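Dnab-like replicative helicase (Bacillus phage SPP1, PDB 3BH0) probably unwinds duplex DNA in the 5'-3' direction at the replication fork, driven by ATP hydrolysis in the DnaB-family ATPase domain that makes up this chain. Local coordinates at residues V185-L190 with R211-M216; F70-A75 with S245-S250; F84-A89 with V99-L104; D59-G64 with G292-A297; Q162-I167 with I206-R211. All blocks are in the same frame, centred on the assembly; numbering follows the deposited sequence.

How the interactions relate
Four of the five contacts include a strand of one mixed, mainly parallel P-loop NTPase sheet; interaction 5 joins two helices lying on it. Interactions 1 and 5, with centres about 6 Å apart, share helix 202-220 and R211. Interaction 2 lies on that same side, its centre about 12 Å from that of interaction 1, and joins it where F70 CZ meets L213 CB at 3.8 Å. Interaction 3 packs helix 81-93 against the other face; its strand 98-103 neighbours 183-188, with D188 N 2.7 Å from H102 O. Interaction 4 is remotest, its centre about 28 Å from that of interaction 5. The probable Walker A motif, A75 to T82, leads from strand 70-74 into helix 81-93.

Interaction 1 (V185-L190 with R211-M216); sequences VMIDYL and RDLKKM
L213 is the central side chain here, one of its methyls meeting I187 and the other L190. I187 CD1 and L213 CD2 approach tip to tip at 3.5 Å. L190 comes past L213 in the opposite direction, so that the two CD1 atoms, L190 CD1 and L213 CD1, lie 3.6 Å apart. A looser third pair, V185 CG1 with M216 CE at 4.3 Å, extends the contact back along the strand. No hydrogen bond crosses between 185-190 and 211-216; the two segments bury 178 Å² between them, and the side-chain pairs that meet are all apolar.

The torsions account for the direct meeting of I187 and L213. I187 CG1 (chi1 -50°) and L213 CG (chi1 -79°) both lie beside the backbone N and anti to the carbonyl carbon, and each side chain extends from there toward the other backbone. V185 and I187 point to the helix from alternate strand positions, while L213 and M216 are three residues apart on one side of it.

A second shell of side chains lies around these pairs. M216 also touches W168 and V224, V185 packs on T171, and L190 reaches A226 and L253. The strand is fixed in the sheet by backbone hydrogen bonds from V185 and I187 to strand 223-228. On the helix, K214 forms a salt bridge with D258.

Strand 183-188, helix 202-220 and strand 223-228 form a beta-alpha-beta unit of the P-loop NTPase core. D188, closing the hydrophobic run VMI, occupies a place consistent with the Walker B aspartate.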
# COMPACT_ATOMS: atom_id res chain seq x y z
N VAL A 185 8.42 -1.23 -1.07
CA VAL A 185 8.57 -0.26 0.01
C VAL A 185 7.23 0.41 0.32
O VAL A 185 6.72 1.18 -0.48
CB VAL A 185 9.67 0.78 -0.33
CG1 VAL A 185 9.95 1.72 0.84
CG2 VAL A 185 10.96 0.05 -0.75
N MET A 186 6.65 0.06 1.48
CA MET A 186 5.38 0.66 1.92
C MET A 186 5.65 1.76 2.92
O MET A 186 6.38 1.56 3.90
CB MET A 186 4.47 -0.37 2.58
CG MET A 186 3.92 -1.45 1.67
SD MET A 186 2.31 -2.05 2.26
CE MET A 186 1.22 -0.85 1.49
N ILE A 187 5.07 2.93 2.70
CA ILE A 187 5.28 4.04 3.62
C ILE A 187 4.00 4.46 4.35
O ILE A 187 3.10 5.06 3.74
CB ILE A 187 6.01 5.20 2.91
CG1 ILE A 187 7.24 4.63 2.18
CG2 ILE A 187 6.38 6.31 3.92
CD1 ILE A 187 7.85 5.50 1.15
N ASP A 188 3.89 4.11 5.64
CA ASP A 188 2.72 4.57 6.41
C ASP A 188 2.78 6.05 6.60
O ASP A 188 3.25 6.62 7.59
CB ASP A 188 2.39 3.85 7.72
CG ASP A 188 0.97 4.23 8.25
OD1 ASP A 188 0.30 5.15 7.70
OD2 ASP A 188 0.53 3.62 9.25
N TYR A 189 2.28 6.59 5.51
CA TYR A 189 1.91 7.92 5.21
C TYR A 189 2.98 8.95 4.99
O TYR A 189 3.82 9.22 5.85
CB TYR A 189 0.50 8.30 5.73
CG TYR A 189 0.30 9.42 6.70
CD1 TYR A 189 0.19 10.73 6.25
CD2 TYR A 189 0.09 9.16 8.05
CE1 TYR A 189 -0.06 11.77 7.13
CE2 TYR A 189 -0.17 10.20 8.95
CZ TYR A 189 -0.24 11.49 8.47
OH TYR A 189 -0.48 12.50 9.35
N LEU A 190 2.92 9.42 3.75
CA LEU A 190 3.92 10.20 3.09
C LEU A 190 4.16 11.55 3.73
O LEU A 190 5.30 11.99 3.80
CB LEU A 190 3.52 10.36 1.61
CG LEU A 190 4.32 11.24 0.64
CD1 LEU A 190 4.28 10.59 -0.73
CD2 LEU A 190 3.79 12.68 0.57
N ARG A 211 9.02 13.44 -5.80
CA ARG A 211 10.03 13.21 -6.85
C ARG A 211 11.03 12.16 -6.42
O ARG A 211 11.32 11.22 -7.19
CB ARG A 211 10.78 14.50 -7.21
CG ARG A 211 9.99 15.45 -8.07
CD ARG A 211 10.85 16.62 -8.53
NE ARG A 211 11.40 17.38 -7.41
CZ ARG A 211 10.81 18.45 -6.89
NH1 ARG A 211 9.66 18.86 -7.41
NH2 ARG A 211 11.37 19.11 -5.87
N ASP A 212 11.52 12.30 -5.19
CA ASP A 212 12.55 11.41 -4.65
C ASP A 212 12.05 9.97 -4.47
O ASP A 212 12.80 8.99 -4.71
CB ASP A 212 13.14 11.99 -3.34
CG ASP A 212 13.93 13.30 -3.57
OD1 ASP A 212 14.06 13.72 -4.75
OD2 ASP A 212 14.41 13.92 -2.60
N LEU A 213 10.77 9.84 -4.08
CA LEU A 213 10.15 8.51 -3.91
C LEU A 213 10.04 7.78 -5.23
O LEU A 213 10.24 6.57 -5.30
CB LEU A 213 8.78 8.60 -3.22
CG LEU A 213 8.84 8.76 -1.70
CD1 LEU A 213 7.47 8.98 -1.09
CD2 LEU A 213 9.57 7.58 -1.01
N LYS A 214 9.73 8.53 -6.29
CA LYS A 214 9.63 7.95 -7.63
C LYS A 214 11.03 7.61 -8.18
O LYS A 214 11.23 6.53 -8.75
CB LYS A 214 8.83 8.90 -8.55
CG LYS A 214 8.77 8.51 -10.03
CD LYS A 214 8.42 7.04 -10.26
CE LYS A 214 8.25 6.72 -11.74
NZ LYS A 214 7.85 5.29 -11.89
N LYS A 215 11.97 8.54 -8.01
CA LYS A 215 13.37 8.32 -8.40
C LYS A 215 13.92 7.06 -7.71
O LYS A 215 14.52 6.21 -8.36
CB LYS A 215 14.22 9.55 -8.05
CG LYS A 215 15.42 9.72 -8.97
CD LYS A 215 16.47 10.66 -8.41
CE LYS A 215 16.24 12.09 -8.86
NZ LYS A 215 17.39 12.96 -8.44
N MET A 216 13.68 6.95 -6.40
CA MET A 216 14.05 5.76 -5.63
C MET A 216 13.43 4.47 -6.19
O MET A 216 14.12 3.46 -6.34
CB MET A 216 13.67 5.93 -4.16
CG MET A 216 13.98 4.69 -3.31
SD MET A 216 13.63 4.95 -1.56
CE MET A 216 11.83 4.81 -1.57

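Interaction 2 (F70-A75 with S245-S250); sequences FVLIAA and SDLRES
L72 CG lies opposite the backbone N of its own residue (chi1 -156°) and L247 CG opposite its carbonyl carbon (chi1 -61°), and from these positions the two leucines extend toward each other. Their ends meet tip to tip, L72 CD2 to L247 CD2 at 3.9 Å. The same methyl of L247 serves a second strand residue: L247 CD2 is 4.2 Å from A74 CB. One branch of one leucine thus bridges two positions that face the same way on the strand. All three residues are buried, yet the area between 70-75 and 245-250 is a modest 84 Å², and no hydrogen bond crosses it.

The loop that presents L247 has its own supports. S250 N donates to L247 O at 3.2 Å, which turns the chain just beyond the leucine. On the other flank, D246 OD2 makes a salt bridge with R237 NH2 and accepts a hydrogen bond from M243 N. L247 and D246 both pack on L230 as well.

Strand 70-74 is an inner strand, with 223-228 on one side and 259-265 on the other; L72 bonds through its backbone to I259 and E261, and A74 packs on S228 and F262. F70 points to the same face as L72 and reaches K214 on helix 202-220. The strand leads into the probable Walker A loop, where A75 O accepts a hydrogen bond from K81 NZ.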
# COMPACT_ATOMS: atom_id res chain seq x y z
N PHE A 70 5.47 3.73 -8.72
CA PHE A 70 5.26 4.52 -7.54
C PHE A 70 3.75 4.58 -7.37
O PHE A 70 3.05 5.25 -8.16
CB PHE A 70 5.89 5.90 -7.71
CG PHE A 70 5.66 6.83 -6.58
CD1 PHE A 70 5.59 6.36 -5.27
CD2 PHE A 70 5.52 8.19 -6.81
CE1 PHE A 70 5.37 7.23 -4.22
CE2 PHE A 70 5.29 9.07 -5.76
CZ PHE A 70 5.23 8.58 -4.46
N VAL A 71 3.24 3.85 -6.39
CA VAL A 71 1.80 3.80 -6.16
C VAL A 71 1.39 4.48 -4.87
O VAL A 71 2.05 4.39 -3.84
CB VAL A 71 1.17 2.37 -6.39
CG1 VAL A 71 2.21 1.33 -6.58
CG2 VAL A 71 0.19 1.98 -5.31
N LEU A 72 0.30 5.22 -4.99
CA LEU A 72 -0.26 6.02 -3.94
C LEU A 72 -1.62 5.45 -3.50
O LEU A 72 -2.47 5.15 -4.32
CB LEU A 72 -0.41 7.46 -4.45
CG LEU A 72 -0.44 8.54 -3.39
CD1 LEU A 72 0.98 8.77 -2.84
CD2 LEU A 72 -1.01 9.81 -3.99
N ILE A 73 -1.78 5.27 -2.20
CA ILE A 73 -3.04 4.87 -1.59
C ILE A 73 -3.44 6.04 -0.72
O ILE A 73 -2.89 6.25 0.36
CB ILE A 73 -2.92 3.57 -0.74
CG1 ILE A 73 -2.47 2.39 -1.61
CG2 ILE A 73 -4.26 3.23 -0.11
CD1 ILE A 73 -2.07 1.16 -0.83
N ALA A 74 -4.39 6.81 -1.23
CA ALA A 74 -4.89 7.96 -0.53
C ALA A 74 -6.37 7.82 -0.10
O ALA A 74 -7.20 7.26 -0.82
CB ALA A 74 -4.67 9.21 -1.35
N ALA A 75 -6.68 8.30 1.09
CA ALA A 75 -8.05 8.22 1.59
C ALA A 75 -8.20 9.14 2.77
O ALA A 75 -7.24 9.41 3.48
CB ALA A 75 -8.41 6.79 2.00
N SER A 245 -7.96 16.30 -7.73
CA SER A 245 -7.84 17.64 -7.16
C SER A 245 -7.76 17.66 -5.61
O SER A 245 -7.31 18.64 -5.03
CB SER A 245 -9.00 18.54 -7.64
OG SER A 245 -10.20 18.24 -6.95
N ASP A 246 -8.19 16.58 -4.95
CA ASP A 246 -8.14 16.50 -3.48
C ASP A 246 -6.72 16.42 -2.90
O ASP A 246 -6.50 16.64 -1.71
CB ASP A 246 -9.00 15.35 -2.96
CG ASP A 246 -10.47 15.59 -3.19
OD1 ASP A 246 -10.90 16.75 -3.04
OD2 ASP A 246 -11.19 14.62 -3.51
N LEU A 247 -5.75 16.10 -3.76
CA LEU A 247 -4.36 16.02 -3.34
C LEU A 247 -3.73 17.43 -3.25
O LEU A 247 -2.52 17.56 -3.34
CB LEU A 247 -3.57 15.09 -4.28
CG LEU A 247 -4.01 13.62 -4.36
CD1 LEU A 247 -3.62 12.98 -5.71
CD2 LEU A 247 -3.45 12.80 -3.20
N ARG A 248 -4.56 18.44 -3.00
CA ARG A 248 -4.21 19.89 -3.10
C ARG A 248 -2.82 20.30 -2.60
O ARG A 248 -2.00 20.78 -3.39
CB ARG A 248 -5.26 20.77 -2.40
CG ARG A 248 -5.23 22.25 -2.82
CD ARG A 248 -4.15 23.09 -2.11
NE ARG A 248 -4.22 24.50 -2.53
CZ ARG A 248 -3.34 25.45 -2.22
NH1 ARG A 248 -2.27 25.18 -1.48
NH2 ARG A 248 -3.53 26.69 -2.66
N GLU A 249 -2.59 20.10 -1.31
CA GLU A 249 -1.43 20.66 -0.59
C GLU A 249 -0.07 20.09 -1.03
O GLU A 249 0.98 20.47 -0.50
CB GLU A 249 -1.62 20.51 0.94
CG GLU A 249 -2.93 21.10 1.50
CD GLU A 249 -4.09 20.09 1.59
OE1 GLU A 249 -4.17 19.18 0.73
OE2 GLU A 249 -4.93 20.21 2.51
N SER A 250 -0.12 19.22 -2.04
CA SER A 250 1.03 18.45 -2.48
C SER A 250 1.48 18.81 -3.90
O SER A 250 2.68 18.98 -4.16
CB SER A 250 0.68 16.96 -2.39
OG SER A 250 0.16 16.62 -1.10

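Interaction 3 (F84-A89 with V99-L104); sequences FALKQA and VNLHSL
Apolar contacts of L86 with L101 and of A89 with V99 join helix 81-93 to strand 98-103. The leucines cross at about a right angle and meet through one methyl each, L86 CD2 to L101 CD2 at 3.7 Å. The CB of L86 does not leave the helix facing the strand; chi2 of 164° sets CD1 anti to CA and leaves CD2 as the branch turned to L101. A89 points at the strand, its CB 3.9 Å from V99 CG1.

A second kind of contact is apolar to polar: V99 CG2 lies 3.3 Å from A89 O, a methyl close to a carbonyl oxygen. V99 chi1 of -174° divides the work between its branches: CG1 takes the alanine methyl and CG2 the carbonyl. Here the backbones come near, with A89 CA and V99 CA 6.3 Å apart.

No hydrogen bond crosses between 84-89 and 99-104. The helix holds itself by bonds such as A89 N to A85 O at 2.8 Å, while the strand's backbone bonds to N155, I184 and M186 of its sheet neighbours.

Strand 98-103 runs parallel to both neighbours, 154-157 and 183-188. A89 and V99 both pack on I154 of the first, and A89 also reaches M186 of the second. Nearer the start of the helix, F84 touches E261 and L263 of strand 259-265, while H102, on the opposite side of its strand from L101, stacks on F157.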
# COMPACT_ATOMS: atom_id res chain seq x y z
N PHE A 84 -6.12 -1.85 4.66
CA PHE A 84 -5.98 -2.15 3.24
C PHE A 84 -4.51 -2.31 2.82
O PHE A 84 -4.17 -3.25 2.08
CB PHE A 84 -6.66 -1.05 2.43
CG PHE A 84 -6.51 -1.18 0.95
CD1 PHE A 84 -7.32 -2.04 0.22
CD2 PHE A 84 -5.59 -0.41 0.26
CE1 PHE A 84 -7.19 -2.15 -1.17
CE2 PHE A 84 -5.46 -0.50 -1.12
CZ PHE A 84 -6.27 -1.38 -1.83
N ALA A 85 -3.67 -1.39 3.29
CA ALA A 85 -2.23 -1.49 3.04
C ALA A 85 -1.63 -2.75 3.68
O ALA A 85 -0.88 -3.48 3.02
CB ALA A 85 -1.53 -0.23 3.53
N LEU A 86 -1.96 -3.01 4.94
CA LEU A 86 -1.41 -4.20 5.61
C LEU A 86 -1.91 -5.48 4.95
O LEU A 86 -1.18 -6.45 4.84
CB LEU A 86 -1.68 -4.21 7.13
CG LEU A 86 -0.91 -3.16 7.95
CD1 LEU A 86 -1.51 -3.01 9.31
CD2 LEU A 86 0.59 -3.44 8.07
N LYS A 87 -3.14 -5.44 4.47
CA LYS A 87 -3.71 -6.60 3.79
C LYS A 87 -2.81 -6.91 2.60
O LYS A 87 -2.24 -7.99 2.52
CB LYS A 87 -5.16 -6.31 3.40
CG LYS A 87 -5.87 -7.42 2.67
CD LYS A 87 -5.97 -8.68 3.49
CE LYS A 87 -6.50 -9.82 2.62
NZ LYS A 87 -6.77 -11.01 3.47
N GLN A 88 -2.64 -5.92 1.73
CA GLN A 88 -1.68 -5.96 0.62
C GLN A 88 -0.30 -6.43 1.02
O GLN A 88 0.25 -7.33 0.39
CB GLN A 88 -1.57 -4.60 -0.06
CG GLN A 88 -2.81 -4.20 -0.83
CD GLN A 88 -2.54 -3.26 -1.98
OE1 GLN A 88 -3.33 -2.36 -2.25
NE2 GLN A 88 -1.43 -3.47 -2.68
N ALA A 89 0.26 -5.85 2.08
CA ALA A 89 1.60 -6.23 2.52
C ALA A 89 1.72 -7.74 2.71
O ALA A 89 2.70 -8.35 2.30
CB ALA A 89 1.98 -5.50 3.80
N VAL A 99 8.50 -7.30 1.66
CA VAL A 99 7.83 -6.05 2.01
C VAL A 99 8.55 -5.30 3.13
O VAL A 99 8.74 -5.83 4.22
CB VAL A 99 6.34 -6.28 2.39
CG1 VAL A 99 5.64 -4.93 2.60
CG2 VAL A 99 5.62 -7.10 1.31
N ASN A 100 8.98 -4.08 2.83
CA ASN A 100 9.55 -3.18 3.81
C ASN A 100 8.49 -2.15 4.18
O ASN A 100 8.14 -1.28 3.38
CB ASN A 100 10.76 -2.45 3.23
CG ASN A 100 12.07 -3.22 3.36
OD1 ASN A 100 12.09 -4.37 3.80
ND2 ASN A 100 13.17 -2.58 2.98
N LEU A 101 7.98 -2.25 5.40
CA LEU A 101 6.97 -1.32 5.87
C LEU A 101 7.61 -0.24 6.72
O LEU A 101 8.18 -0.53 7.78
CB LEU A 101 5.86 -2.04 6.64
CG LEU A 101 4.96 -1.16 7.51
CD1 LEU A 101 4.15 -0.11 6.71
CD2 LEU A 101 4.05 -2.04 8.37
N HIS A 102 7.53 0.99 6.24
CA HIS A 102 8.04 2.12 6.97
C HIS A 102 6.87 2.80 7.68
O HIS A 102 6.08 3.51 7.06
CB HIS A 102 8.82 3.05 6.05
CG HIS A 102 10.11 2.46 5.57
ND1 HIS A 102 10.16 1.53 4.55
CD2 HIS A 102 11.38 2.64 5.98
CE1 HIS A 102 11.42 1.16 4.36
NE2 HIS A 102 12.18 1.83 5.21
N SER A 103 6.75 2.51 8.97
CA SER A 103 5.60 2.94 9.74
C SER A 103 5.96 4.05 10.72
O SER A 103 6.57 3.83 11.76
CB SER A 103 4.91 1.75 10.40
OG SER A 103 5.31 1.58 11.73
N LEU A 104 5.57 5.25 10.33
CA LEU A 104 5.99 6.46 10.99
C LEU A 104 4.95 6.86 12.03
O LEU A 104 5.23 7.61 12.98
CB LEU A 104 6.16 7.54 9.93
CG LEU A 104 7.38 7.30 9.04
CD1 LEU A 104 6.96 7.20 7.59
CD2 LEU A 104 8.33 8.46 9.23

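Interaction 4 (D59-G64 with G292-A297); sequences DRMTYG and GTVSLA
A helix end meets a beta hairpin here: M61, in the last turn of helix 56-62, packs on G292 and V294 of strand 292-299, which pairs antiparallel with 278-286. Two atoms of the methionine do the touching. M61 SD lies 3.7 Å from V294 CG2, the two side chains passing in opposite directions. M61 CE turns to the start of the strand, 3.5 Å from G292 N and 3.8 Å from G292 CA. The division follows from the bend at the end of the methionine: chi3 of 79° swings CE off the extended line of the chain and onto the glycine backbone. G292 has no CB, and the methyl rests against its N and CA.

The contact buries 119 Å², over half of it on M61, without a hydrogen bond across. V294 is buried, while M61 and G292 keep some exposure.

Just after M61 the helix ends in an ST turn: T62 OG1 accepts from G64 N at 3.1 Å (N-H...O angle 146°) and is also hydrogen-bonded to L58 O. Y63 leaves the helix with a positive phi of 70°, and one face of its ring lies over R60 O, which is 3.5 Å above the ring plane. D59 ties the helix to the preceding loop through hydrogen bonds to S53 OG and G54 N.

Along strand 292-299, backbone bonds join G292 to I283 and V294 to V281 in strand 278-286, A297 pairs with V306 in the outermost strand 304-307, and T62 touches H286 on the hairpin.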
# COMPACT_ATOMS: atom_id res chain seq x y z
N ASP A 59 -5.59 -6.37 -9.65
CA ASP A 59 -4.50 -7.02 -10.37
C ASP A 59 -4.86 -7.28 -11.83
O ASP A 59 -4.00 -7.24 -12.70
CB ASP A 59 -4.07 -8.31 -9.65
CG ASP A 59 -3.57 -8.07 -8.24
OD1 ASP A 59 -3.24 -6.91 -7.91
OD2 ASP A 59 -3.50 -9.02 -7.44
N ARG A 60 -6.15 -7.51 -12.10
CA ARG A 60 -6.64 -7.61 -13.47
C ARG A 60 -6.36 -6.31 -14.24
O ARG A 60 -5.90 -6.35 -15.39
CB ARG A 60 -8.13 -7.94 -13.52
CG ARG A 60 -8.58 -8.71 -14.77
CD ARG A 60 -10.08 -9.06 -14.75
NE ARG A 60 -10.92 -7.99 -15.30
CZ ARG A 60 -12.24 -8.08 -15.55
NH1 ARG A 60 -12.91 -9.21 -15.32
NH2 ARG A 60 -12.90 -7.03 -16.04
N MET A 61 -6.62 -5.17 -13.60
CA MET A 61 -6.40 -3.86 -14.25
C MET A 61 -4.92 -3.53 -14.43
O MET A 61 -4.53 -3.00 -15.49
CB MET A 61 -7.09 -2.74 -13.46
CG MET A 61 -8.61 -2.86 -13.34
SD MET A 61 -9.30 -1.59 -12.24
CE MET A 61 -9.32 -0.17 -13.33
N THR A 62 -4.11 -3.83 -13.42
CA THR A 62 -2.70 -3.45 -13.39
C THR A 62 -1.76 -4.52 -13.95
O THR A 62 -0.71 -4.19 -14.50
CB THR A 62 -2.22 -3.09 -11.96
OG1 THR A 62 -2.29 -4.26 -11.12
CG2 THR A 62 -3.05 -1.94 -11.36
N TYR A 63 -2.16 -5.79 -13.80
CA TYR A 63 -1.32 -6.97 -14.09
C TYR A 63 -0.19 -7.13 -13.08
O TYR A 63 0.82 -7.79 -13.34
CB TYR A 63 -0.87 -7.07 -15.57
CG TYR A 63 -1.99 -7.60 -16.46
CD1 TYR A 63 -2.74 -6.74 -17.27
CD2 TYR A 63 -2.35 -8.96 -16.43
CE1 TYR A 63 -3.78 -7.22 -18.06
CE2 TYR A 63 -3.39 -9.44 -17.22
CZ TYR A 63 -4.10 -8.57 -18.04
OH TYR A 63 -5.14 -9.04 -18.81
N GLY A 64 -0.40 -6.53 -11.90
CA GLY A 64 0.59 -6.52 -10.82
C GLY A 64 1.39 -5.23 -10.80
O GLY A 64 1.42 -4.49 -11.80
N GLY A 292 -10.70 3.03 -13.17
CA GLY A 292 -12.00 2.52 -12.78
C GLY A 292 -12.02 2.16 -11.32
O GLY A 292 -11.01 2.31 -10.63
N THR A 293 -13.16 1.67 -10.86
CA THR A 293 -13.42 1.39 -9.46
C THR A 293 -13.49 -0.11 -9.24
O THR A 293 -14.08 -0.82 -10.03
CB THR A 293 -14.76 2.04 -9.02
OG1 THR A 293 -14.66 3.47 -9.11
CG2 THR A 293 -15.13 1.65 -7.60
N VAL A 294 -12.87 -0.57 -8.15
CA VAL A 294 -12.94 -1.96 -7.72
C VAL A 294 -13.52 -2.02 -6.30
O VAL A 294 -12.95 -1.49 -5.35
CB VAL A 294 -11.52 -2.61 -7.76
CG1 VAL A 294 -11.46 -3.92 -6.97
CG2 VAL A 294 -11.05 -2.80 -9.23
N SER A 295 -14.67 -2.68 -6.15
CA SER A 295 -15.33 -2.79 -4.85
C SER A 295 -14.83 -4.01 -4.11
O SER A 295 -14.56 -5.05 -4.72
CB SER A 295 -16.84 -2.84 -5.02
OG SER A 295 -17.30 -1.72 -5.75
N LEU A 296 -14.71 -3.89 -2.80
CA LEU A 296 -14.33 -5.00 -1.95
C LEU A 296 -15.21 -5.02 -0.71
O LEU A 296 -15.64 -3.98 -0.23
CB LEU A 296 -12.87 -4.86 -1.50
CG LEU A 296 -11.71 -4.82 -2.49
CD1 LEU A 296 -10.45 -4.52 -1.71
CD2 LEU A 296 -11.59 -6.14 -3.23
N ALA A 297 -15.45 -6.21 -0.19
CA ALA A 297 -16.17 -6.40 1.07
C ALA A 297 -15.16 -6.22 2.19
O ALA A 297 -14.14 -6.90 2.23
CB ALA A 297 -16.81 -7.79 1.14

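Interaction 5 (Q162-I167 with I206-R211); sequences QSVNYI and ISQISR
V164, the first residue of helix 164-176, comes within 6.7 Å, CA to CA, of I209 in the middle of helix 202-220. The side chain of V164 points at the other helix and works through one branch, CG2, which is 4.0 Å from I209 CG2 and 3.9 Å from I209 O. The two side chains meet aslant, and I209 does not face the valine squarely. Q208 adds a marginal contact, its NE2 4.4 Å from V164 CG2; the polar end of this glutamine is engaged with other partners, OE1 accepting from A196 N and NE2 donating to D212 OD2. The area between 162-167 and 206-211 is small, 88 Å², and carries no hydrogen bond.

What positions V164 is the cap just before it. S163 chi1 of 55° turns OG back over the first turn, where it accepts from Y166 N at 2.9 Å with a nearly straight N-H...O angle of 164°. S163 O accepts in addition from I167 N at 3.2 Å. The start of the helix, and the valine with it, is therefore fixed by both the side chain and the carbonyl of one residue.

On helix 202-220, R211 folds back along its own helix, with S207 O 3.8 Å above the guanidinium plane and over its centre. S210 OG is hydrogen-bonded to D256 OD2.

V164 also packs on L213, and one turn further along both helices I167 packs on M216. This is an N-capped helix docking beside its neighbour, two helices covering one face of the sheet in the alpha/beta layering of P-loop NTPases.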
# COMPACT_ATOMS: atom_id res chain seq x y z
N GLN A 162 11.86 9.84 9.52
CA GLN A 162 12.50 9.17 8.39
C GLN A 162 12.37 10.05 7.16
O GLN A 162 11.27 10.50 6.82
CB GLN A 162 11.86 7.82 8.09
CG GLN A 162 11.83 6.83 9.23
CD GLN A 162 11.24 5.50 8.81
OE1 GLN A 162 11.57 4.99 7.75
NE2 GLN A 162 10.36 4.95 9.63
N SER A 163 13.51 10.30 6.52
CA SER A 163 13.53 11.02 5.24
C SER A 163 13.45 9.97 4.13
O SER A 163 13.52 8.77 4.41
CB SER A 163 14.84 11.80 5.14
OG SER A 163 15.94 10.91 5.32
N VAL A 164 13.32 10.41 2.88
CA VAL A 164 13.45 9.47 1.75
C VAL A 164 14.88 8.93 1.69
O VAL A 164 15.11 7.77 1.35
CB VAL A 164 13.08 10.10 0.39
CG1 VAL A 164 13.27 9.09 -0.74
CG2 VAL A 164 11.66 10.58 0.41
N ASN A 165 15.83 9.78 2.04
CA ASN A 165 17.23 9.40 2.10
C ASN A 165 17.43 8.22 3.03
O ASN A 165 18.03 7.20 2.67
CB ASN A 165 18.06 10.59 2.56
CG ASN A 165 19.45 10.58 2.00
OD1 ASN A 165 20.32 9.83 2.48
ND2 ASN A 165 19.68 11.39 0.97
N TYR A 166 16.86 8.35 4.23
CA TYR A 166 16.87 7.28 5.22
C TYR A 166 16.28 6.00 4.65
O TYR A 166 16.81 4.92 4.86
CB TYR A 166 16.11 7.73 6.48
CG TYR A 166 15.96 6.65 7.52
CD1 TYR A 166 16.85 6.55 8.59
CD2 TYR A 166 14.92 5.71 7.43
CE1 TYR A 166 16.70 5.53 9.55
CE2 TYR A 166 14.77 4.70 8.37
CZ TYR A 166 15.65 4.62 9.43
OH TYR A 166 15.50 3.62 10.35
N ILE A 167 15.18 6.12 3.91
CA ILE A 167 14.48 4.94 3.37
C ILE A 167 15.24 4.32 2.21
O ILE A 167 15.24 3.09 2.05
CB ILE A 167 13.01 5.29 2.97
CG1 ILE A 167 12.21 5.70 4.22
CG2 ILE A 167 12.36 4.14 2.20
CD1 ILE A 167 10.79 6.12 3.97
N ILE A 206 6.68 18.52 0.07
CA ILE A 206 5.93 17.36 -0.42
C ILE A 206 6.28 17.04 -1.88
O ILE A 206 6.38 15.88 -2.25
CB ILE A 206 4.40 17.52 -0.27
CG1 ILE A 206 4.00 17.81 1.18
CG2 ILE A 206 3.67 16.31 -0.86
CD1 ILE A 206 4.19 16.66 2.16
N SER A 207 6.49 18.07 -2.70
CA SER A 207 6.95 17.91 -4.07
C SER A 207 8.27 17.14 -4.12
O SER A 207 8.39 16.15 -4.86
CB SER A 207 7.10 19.27 -4.74
OG SER A 207 5.82 19.82 -5.05
N GLN A 208 9.25 17.59 -3.32
CA GLN A 208 10.56 16.92 -3.21
C GLN A 208 10.41 15.48 -2.74
O GLN A 208 10.94 14.57 -3.37
CB GLN A 208 11.52 17.67 -2.28
CG GLN A 208 12.69 16.79 -1.75
CD GLN A 208 12.35 16.08 -0.43
OE1 GLN A 208 11.80 16.69 0.49
NE2 GLN A 208 12.69 14.81 -0.34
N ILE A 209 9.69 15.27 -1.64
CA ILE A 209 9.43 13.90 -1.17
C ILE A 209 8.88 13.03 -2.30
O ILE A 209 9.31 11.89 -2.48
CB ILE A 209 8.49 13.86 0.05
CG1 ILE A 209 9.15 14.51 1.27
CG2 ILE A 209 8.09 12.40 0.35
CD1 ILE A 209 8.18 14.86 2.40
N SER A 210 7.94 13.56 -3.07
CA SER A 210 7.30 12.82 -4.17
C SER A 210 8.28 12.45 -5.30
O SER A 210 8.36 11.29 -5.70
CB SER A 210 6.08 13.61 -4.70
OG SER A 210 5.72 13.22 -6.02
N ARG A 211 9.02 13.44 -5.80
CA ARG A 211 10.03 13.21 -6.85
C ARG A 211 11.03 12.16 -6.42
O ARG A 211 11.32 11.22 -7.19
CB ARG A 211 10.78 14.50 -7.21
CG ARG A 211 9.99 15.45 -8.07
CD ARG A 211 10.85 16.62 -8.53
NE ARG A 211 11.40 17.38 -7.41
CZ ARG A 211 10.81 18.45 -6.89
NH1 ARG A 211 9.66 18.86 -7.41
NH2 ARG A 211 11.37 19.11 -5.87